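Local coordinates for protein staphylococcal enterotoxin-like toxin (Staphylococcus aureus, PDB 4DXF) that binds carbohydrate as a superantigen-like protein of the staphylococcal exotoxin family, probably recognising sialylated glycans of host cells as its relatives do, at residues 57-62 / 92-97; 134-139 / 189-194; 162-167 / 176-181. All coordinates share one frame; numbering follows the deposited sequence.

Contact 1: residues 57-62 / 92-97; sequences KIALVG and YSVGGI
A59 bonds to S93 and G95 through its backbone N and O, and with K57 it carries the parallel pairing of strand 57-59 with strand 92-94 in the OB-fold domain. A59 N donates to S93 O at 2.8 Å. S93 N returns the bond to K57 O, longer at 3.3 Å. The third bond runs from G95 N to A59 O and carries the pairing one residue past V94. Two of the acceptors also receive CA-H...O contacts, K57 O from Y92 CA and S93 O from I58 CA, so these two carbonyls each take an N-H and a CA-H. The side-chain hydroxyl S93 OG is satisfied by V81 N, and K57 NZ leads away from strand 92-94 to N48 OD1. On the face of I58 and S93, I58 CG2 stands anti to its backbone N and meets I97 CD1 at 3.6 Å, an atom that L60 CD2 approaches equally closely. On the face of A59, Y92 and V94, A59 CB lies 4.1 Å from Y92 CE2, while V61 CG2 packs on V94 CG1. Strand 46-49 flanks 56-59 and strand 76-80 flanks 92-99, placing the pair in mid-sheet; V94 faces helix 184-187, and its carbonyl O accepts a bond from K139 NZ of helix 138-153.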
# COMPACT_ATOMS: atom_id res chain seq x y z
N LYS A 57 -0.46 -13.78 -9.36
CA LYS A 57 -1.61 -14.21 -8.58
C LYS A 57 -1.87 -13.22 -7.48
O LYS A 57 -1.06 -13.12 -6.52
CB LYS A 57 -1.30 -15.57 -7.91
CG LYS A 57 -0.95 -16.68 -8.91
CD LYS A 57 -2.08 -17.62 -9.07
CE LYS A 57 -1.60 -18.62 -10.11
NZ LYS A 57 -2.62 -18.67 -11.13
N ILE A 58 -2.98 -12.53 -7.55
CA ILE A 58 -3.29 -11.47 -6.59
C ILE A 58 -4.33 -11.95 -5.58
O ILE A 58 -5.55 -12.11 -5.87
CB ILE A 58 -3.76 -10.10 -7.27
CG1 ILE A 58 -2.85 -9.64 -8.44
CG2 ILE A 58 -4.09 -8.92 -6.22
CD1 ILE A 58 -1.33 -9.39 -8.02
N ALA A 59 -3.87 -12.19 -4.33
CA ALA A 59 -4.85 -12.57 -3.32
C ALA A 59 -6.05 -11.68 -3.07
O ALA A 59 -5.96 -10.45 -2.86
CB ALA A 59 -4.11 -12.93 -1.94
N LEU A 60 -7.24 -12.29 -3.09
CA LEU A 60 -8.47 -11.55 -2.82
C LEU A 60 -8.81 -11.62 -1.32
O LEU A 60 -9.36 -12.62 -0.83
CB LEU A 60 -9.62 -12.05 -3.65
CG LEU A 60 -9.24 -12.00 -5.15
CD1 LEU A 60 -10.23 -12.79 -6.07
CD2 LEU A 60 -9.21 -10.51 -5.60
N VAL A 61 -8.44 -10.56 -0.61
CA VAL A 61 -8.59 -10.51 0.84
C VAL A 61 -9.54 -9.43 1.16
O VAL A 61 -9.89 -8.60 0.29
CB VAL A 61 -7.23 -10.28 1.56
CG1 VAL A 61 -6.30 -11.45 1.31
CG2 VAL A 61 -6.59 -8.93 1.08
N GLY A 62 -10.02 -9.40 2.42
CA GLY A 62 -10.92 -8.40 2.87
C GLY A 62 -12.14 -8.26 1.98
O GLY A 62 -12.78 -9.29 1.61
N TYR A 92 3.15 -13.66 -6.35
CA TYR A 92 2.08 -13.54 -5.47
C TYR A 92 2.24 -12.19 -4.80
O TYR A 92 3.38 -11.80 -4.44
CB TYR A 92 2.25 -14.68 -4.42
CG TYR A 92 1.43 -14.55 -3.22
CD1 TYR A 92 1.92 -13.84 -2.09
CD2 TYR A 92 0.20 -15.19 -3.10
CE1 TYR A 92 1.16 -13.71 -0.92
CE2 TYR A 92 -0.58 -15.02 -1.94
CZ TYR A 92 -0.05 -14.30 -0.85
OH TYR A 92 -0.79 -14.20 0.30
N SER A 93 1.10 -11.55 -4.62
CA SER A 93 0.87 -10.27 -3.97
C SER A 93 -0.52 -10.16 -3.35
O SER A 93 -1.49 -10.89 -3.71
CB SER A 93 1.24 -9.11 -4.95
OG SER A 93 1.07 -7.88 -4.35
N VAL A 94 -0.69 -9.28 -2.37
CA VAL A 94 -1.91 -9.23 -1.61
C VAL A 94 -2.69 -7.94 -1.76
O VAL A 94 -2.14 -6.88 -1.43
CB VAL A 94 -1.60 -9.46 -0.09
CG1 VAL A 94 -2.89 -9.42 0.67
CG2 VAL A 94 -0.88 -10.79 0.05
N GLY A 95 -3.94 -7.97 -2.27
CA GLY A 95 -4.75 -6.75 -2.31
C GLY A 95 -4.22 -5.79 -3.40
O GLY A 95 -3.58 -6.28 -4.33
N GLY A 96 -4.47 -4.48 -3.22
CA GLY A 96 -3.88 -3.45 -4.09
C GLY A 96 -4.63 -3.31 -5.40
O GLY A 96 -4.10 -2.72 -6.35
N ILE A 97 -5.85 -3.86 -5.46
CA ILE A 97 -6.63 -3.79 -6.79
C ILE A 97 -7.51 -2.64 -6.77
O ILE A 97 -8.29 -2.45 -5.79
CB ILE A 97 -7.51 -5.07 -6.98
CG1 ILE A 97 -6.63 -6.28 -6.89
CG2 ILE A 97 -8.20 -4.99 -8.37
CD1 ILE A 97 -7.39 -7.63 -6.71

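Contact 2: residues 134-139 / 189-194; sequences EQISLK and DVIDGT
L138 and I191, the residues most covered here, meet where helix 138-153 of the beta-grasp domain springs from the short antiparallel pair 135-137 and 190-192. L138 CD2 lies 3.8 Å from I191 CG2, the two side chains crossing at about a right angle, while the other branch, L138 CD1, rests 3.5 Å from D189 CB. L138 N donates a nearly straight bond (168°) to D189 O. I191 forms the hydrogen-bonded pair with I136, its N and O both used, the bond from I191 N to I136 O measuring 2.9 Å. With chi1 62°, I191 CG1 sits between its own backbone N and carbonyl carbon, which brings it alongside I136 CG2 at 3.7 Å, the two isoleucines pointing the same way. On the other face the extended Q135 crosses V190, with Q135 CD 3.6 Å from V190 CG2, and Q135 OE1 is held by K99 N. S137 is the N-cap of the helix, its OG bonded to E140 N. The I136 and I191 side chains pack on L141 of the helix and I196 of strand 196-203, L138 and I191 touch Y174 of strand 173-177, and the Q135 and V190 face meets T98 of strand 92-99.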
# COMPACT_ATOMS: atom_id res chain seq x y z
N GLU A 134 -7.10 7.95 -9.69
CA GLU A 134 -8.45 8.27 -9.28
C GLU A 134 -8.85 7.50 -8.03
O GLU A 134 -9.45 8.04 -7.09
CB GLU A 134 -9.45 7.91 -10.42
CG GLU A 134 -10.54 8.84 -10.42
CD GLU A 134 -11.32 8.91 -11.74
OE1 GLU A 134 -11.20 8.02 -12.61
OE2 GLU A 134 -12.03 9.90 -11.88
N GLN A 135 -8.48 6.23 -8.03
CA GLN A 135 -8.81 5.38 -6.91
C GLN A 135 -7.48 4.70 -6.52
O GLN A 135 -6.82 4.11 -7.33
CB GLN A 135 -9.80 4.33 -7.34
CG GLN A 135 -10.39 3.62 -6.15
CD GLN A 135 -11.40 2.56 -6.52
OE1 GLN A 135 -11.04 1.52 -7.02
NE2 GLN A 135 -12.65 2.84 -6.28
N ILE A 136 -7.11 4.76 -5.25
CA ILE A 136 -5.84 4.23 -4.82
C ILE A 136 -6.10 3.34 -3.59
O ILE A 136 -6.98 3.70 -2.77
CB ILE A 136 -4.89 5.41 -4.46
CG1 ILE A 136 -3.50 4.87 -4.14
CG2 ILE A 136 -5.52 6.40 -3.43
CD1 ILE A 136 -2.50 5.94 -4.13
N SER A 137 -5.38 2.25 -3.55
CA SER A 137 -5.51 1.26 -2.48
C SER A 137 -4.77 1.77 -1.25
O SER A 137 -3.74 2.48 -1.35
CB SER A 137 -4.91 -0.12 -2.83
OG SER A 137 -3.54 -0.17 -3.15
N LEU A 138 -5.27 1.35 -0.11
CA LEU A 138 -4.45 1.56 1.13
C LEU A 138 -3.12 0.88 1.09
O LEU A 138 -2.14 1.42 1.65
CB LEU A 138 -5.28 1.19 2.40
CG LEU A 138 -6.56 1.96 2.69
CD1 LEU A 138 -7.20 1.46 4.06
CD2 LEU A 138 -6.61 3.52 2.73
N LYS A 139 -3.02 -0.29 0.47
CA LYS A 139 -1.82 -1.01 0.27
C LYS A 139 -0.76 -0.05 -0.31
O LYS A 139 0.37 -0.01 0.19
CB LYS A 139 -1.98 -2.24 -0.64
CG LYS A 139 -0.72 -2.99 -0.87
CD LYS A 139 -0.88 -4.00 -1.98
CE LYS A 139 0.34 -4.91 -2.17
NZ LYS A 139 0.57 -5.79 -0.89
N ASP A 189 -8.50 -2.41 0.74
CA ASP A 189 -9.37 -1.24 0.86
C ASP A 189 -8.97 -0.16 -0.12
O ASP A 189 -7.75 -0.01 -0.37
CB ASP A 189 -9.39 -0.67 2.28
CG ASP A 189 -10.33 -1.47 3.24
OD1 ASP A 189 -11.41 -1.92 2.79
OD2 ASP A 189 -10.00 -1.62 4.44
N VAL A 190 -9.96 0.52 -0.70
CA VAL A 190 -9.66 1.51 -1.69
C VAL A 190 -10.31 2.82 -1.33
O VAL A 190 -11.42 2.85 -0.73
CB VAL A 190 -10.08 1.06 -3.14
CG1 VAL A 190 -9.49 -0.32 -3.50
CG2 VAL A 190 -11.58 1.08 -3.24
N ILE A 191 -9.66 3.92 -1.74
CA ILE A 191 -10.17 5.27 -1.50
C ILE A 191 -10.05 6.14 -2.74
O ILE A 191 -9.42 5.77 -3.74
CB ILE A 191 -9.44 6.01 -0.32
CG1 ILE A 191 -7.95 6.21 -0.62
CG2 ILE A 191 -9.56 5.15 0.93
CD1 ILE A 191 -7.19 7.09 0.48
N ASP A 192 -10.62 7.31 -2.63
CA ASP A 192 -10.71 8.25 -3.74
C ASP A 192 -9.47 9.12 -3.67
O ASP A 192 -9.37 9.99 -2.79
CB ASP A 192 -12.02 9.09 -3.61
CG ASP A 192 -12.17 10.11 -4.76
OD1 ASP A 192 -11.15 10.43 -5.42
OD2 ASP A 192 -13.29 10.65 -4.95
N GLY A 193 -8.52 8.84 -4.54
CA GLY A 193 -7.24 9.60 -4.57
C GLY A 193 -7.42 11.09 -4.67
O GLY A 193 -6.73 11.85 -3.99
N THR A 194 -8.38 11.53 -5.51
CA THR A 194 -8.65 12.95 -5.69
C THR A 194 -9.12 13.69 -4.42
O THR A 194 -9.04 14.92 -4.35
CB THR A 194 -9.70 13.16 -6.88
OG1 THR A 194 -11.03 12.86 -6.43
CG2 THR A 194 -9.38 12.20 -8.02

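Contact 3: residues 162-167 / 176-181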
# COMPACT_ATOMS: atom_id res chain seq x y z
N GLY A 162 4.57 4.77 15.84
CA GLY A 162 3.80 6.00 15.60
C GLY A 162 2.78 5.67 14.50
O GLY A 162 2.30 4.53 14.43
N LYS A 163 2.47 6.65 13.70
CA LYS A 163 1.34 6.45 12.73
C LYS A 163 1.41 7.35 11.52
O LYS A 163 1.94 8.47 11.57
CB LYS A 163 0.01 6.63 13.43
CG LYS A 163 -0.24 8.03 13.91
CD LYS A 163 -1.47 8.09 14.86
CE LYS A 163 -1.84 9.53 15.24
NZ LYS A 163 -0.70 10.39 15.67
N ILE A 164 0.84 6.84 10.41
CA ILE A 164 0.53 7.71 9.30
C ILE A 164 -1.02 7.92 9.24
O ILE A 164 -1.80 6.94 9.43
CB ILE A 164 0.94 7.02 8.03
CG1 ILE A 164 2.46 6.87 7.88
CG2 ILE A 164 0.29 7.77 6.83
CD1 ILE A 164 2.71 5.62 7.04
N VAL A 165 -1.46 9.15 9.04
CA VAL A 165 -2.87 9.45 8.94
C VAL A 165 -3.14 10.19 7.63
O VAL A 165 -2.56 11.28 7.35
CB VAL A 165 -3.44 10.28 10.17
CG1 VAL A 165 -5.02 10.57 10.07
CG2 VAL A 165 -3.02 9.66 11.54
N ILE A 166 -4.05 9.60 6.86
CA ILE A 166 -4.43 10.17 5.56
C ILE A 166 -5.71 10.93 5.81
O ILE A 166 -6.72 10.35 6.21
CB ILE A 166 -4.71 9.05 4.52
CG1 ILE A 166 -3.63 7.97 4.41
CG2 ILE A 166 -5.05 9.64 3.08
CD1 ILE A 166 -2.21 8.44 3.97
N LYS A 167 -5.68 12.24 5.60
CA LYS A 167 -6.83 13.07 5.91
C LYS A 167 -7.57 13.36 4.63
O LYS A 167 -6.97 13.89 3.73
CB LYS A 167 -6.44 14.39 6.61
CG LYS A 167 -5.82 14.05 8.01
CD LYS A 167 -5.35 15.29 8.76
CE LYS A 167 -6.26 15.60 9.94
NZ LYS A 167 -6.17 17.07 10.23
N PHE A 176 -2.55 4.27 9.73
CA PHE A 176 -1.68 3.11 9.65
C PHE A 176 -0.69 3.19 10.83
O PHE A 176 0.11 4.09 10.88
CB PHE A 176 -0.83 3.13 8.38
CG PHE A 176 -1.60 3.38 7.10
CD1 PHE A 176 -2.80 2.73 6.88
CD2 PHE A 176 -1.06 4.23 6.12
CE1 PHE A 176 -3.50 2.97 5.65
CE2 PHE A 176 -1.73 4.49 4.93
CZ PHE A 176 -2.96 3.88 4.67
N GLU A 177 -0.83 2.29 11.79
CA GLU A 177 0.14 2.20 12.94
C GLU A 177 1.42 1.63 12.45
O GLU A 177 1.47 0.60 11.79
CB GLU A 177 -0.48 1.30 14.07
CG GLU A 177 -1.78 1.87 14.58
CD GLU A 177 -1.62 3.16 15.45
OE1 GLU A 177 -0.52 3.47 15.97
OE2 GLU A 177 -2.60 3.90 15.62
N LEU A 178 2.52 2.35 12.70
CA LEU A 178 3.83 1.97 12.19
C LEU A 178 4.51 0.81 12.94
O LEU A 178 5.42 0.26 12.43
CB LEU A 178 4.74 3.23 12.16
CG LEU A 178 4.18 4.40 11.34
CD1 LEU A 178 5.13 5.54 11.60
CD2 LEU A 178 4.27 3.92 9.91
N HIS A 179 4.04 0.42 14.12
CA HIS A 179 4.73 -0.70 14.81
C HIS A 179 4.38 -2.08 14.25
O HIS A 179 4.94 -3.10 14.70
CB HIS A 179 4.39 -0.68 16.34
CG HIS A 179 2.97 -1.00 16.65
ND1 HIS A 179 1.99 -0.03 16.75
CD2 HIS A 179 2.35 -2.19 16.87
CE1 HIS A 179 0.83 -0.61 17.00
NE2 HIS A 179 1.03 -1.92 17.10
N LYS A 180 3.41 -2.15 13.32
CA LYS A 180 3.00 -3.46 12.80
C LYS A 180 2.85 -3.35 11.27
O LYS A 180 2.70 -2.25 10.80
CB LYS A 180 1.67 -3.94 13.43
CG LYS A 180 0.46 -3.01 13.36
CD LYS A 180 -0.75 -3.75 14.02
CE LYS A 180 -2.01 -2.90 13.90
NZ LYS A 180 -3.26 -3.59 14.47
N LYS A 181 3.02 -4.44 10.55
CA LYS A 181 2.72 -4.38 9.06
C LYS A 181 1.22 -4.03 8.87
O LYS A 181 0.34 -4.32 9.75
CB LYS A 181 3.12 -5.71 8.42
CG LYS A 181 2.76 -5.87 6.97
CD LYS A 181 2.53 -7.33 6.69
CE LYS A 181 3.52 -7.89 5.77
NZ LYS A 181 2.96 -9.16 5.16
O HOH W 1 2.70 2.40 16.25
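I164 and F176 form a hydrogen-bonded pair in the antiparallel beta hairpin of strands 162-168 and 173-177, which lies at one edge of the beta-grasp sheet. F176 N donates to I164 O, and I164 N answers to F176 O. F176 CG is anti to its carbonyl carbon (chi1 -49°), and the ring slants along strand 162-168, presenting CD2 to I164 CG2 at 3.9 Å and CE2 to I166 CG1 at 4.0 Å. The CG1-CD1 branch of I164 runs on to L178, CD1 meeting L178 CD2 at 3.7 Å, the side chains crossing at about a right angle. A chi2 of 173° puts L178 CD1 anti to CA, over the G162-K163 peptide, 3.6 Å from K163 N. On the opposite face K163 and E177 form a non-hydrogen-bonded pair. The E177 chain bends at chi2, -72°, which folds the carboxylate back toward G162. The type I turn from E177 to K180 begins here, and L178 N donates to G162 O. One water joins the two segments, accepting from G162 N and H179 N, and lies in the plane of the H179 ring at its edge, 2.6 Å from H179 ND1.

Contact 1 lies in the OB-fold domain and comes first along the chain; contacts 2 and 3 both belong to the beta-grasp domain, with the hairpin of contact 3 lying in sequence between the two segments of contact 2. Contact 2 is the middle member, its centre about 15 Å from that of contact 1 and about 16 Å from that of contact 3. It touches both: G96 CA packs on S137 OG, and L138 O on F176 CZ. Contacts 1 and 3 do not touch, their nearest atoms being about 7 Å apart. Helix 138-153 starts in contact 2 and packs against the contact 3 hairpin. The touch with contact 1 joins the two domains of this superantigen fold.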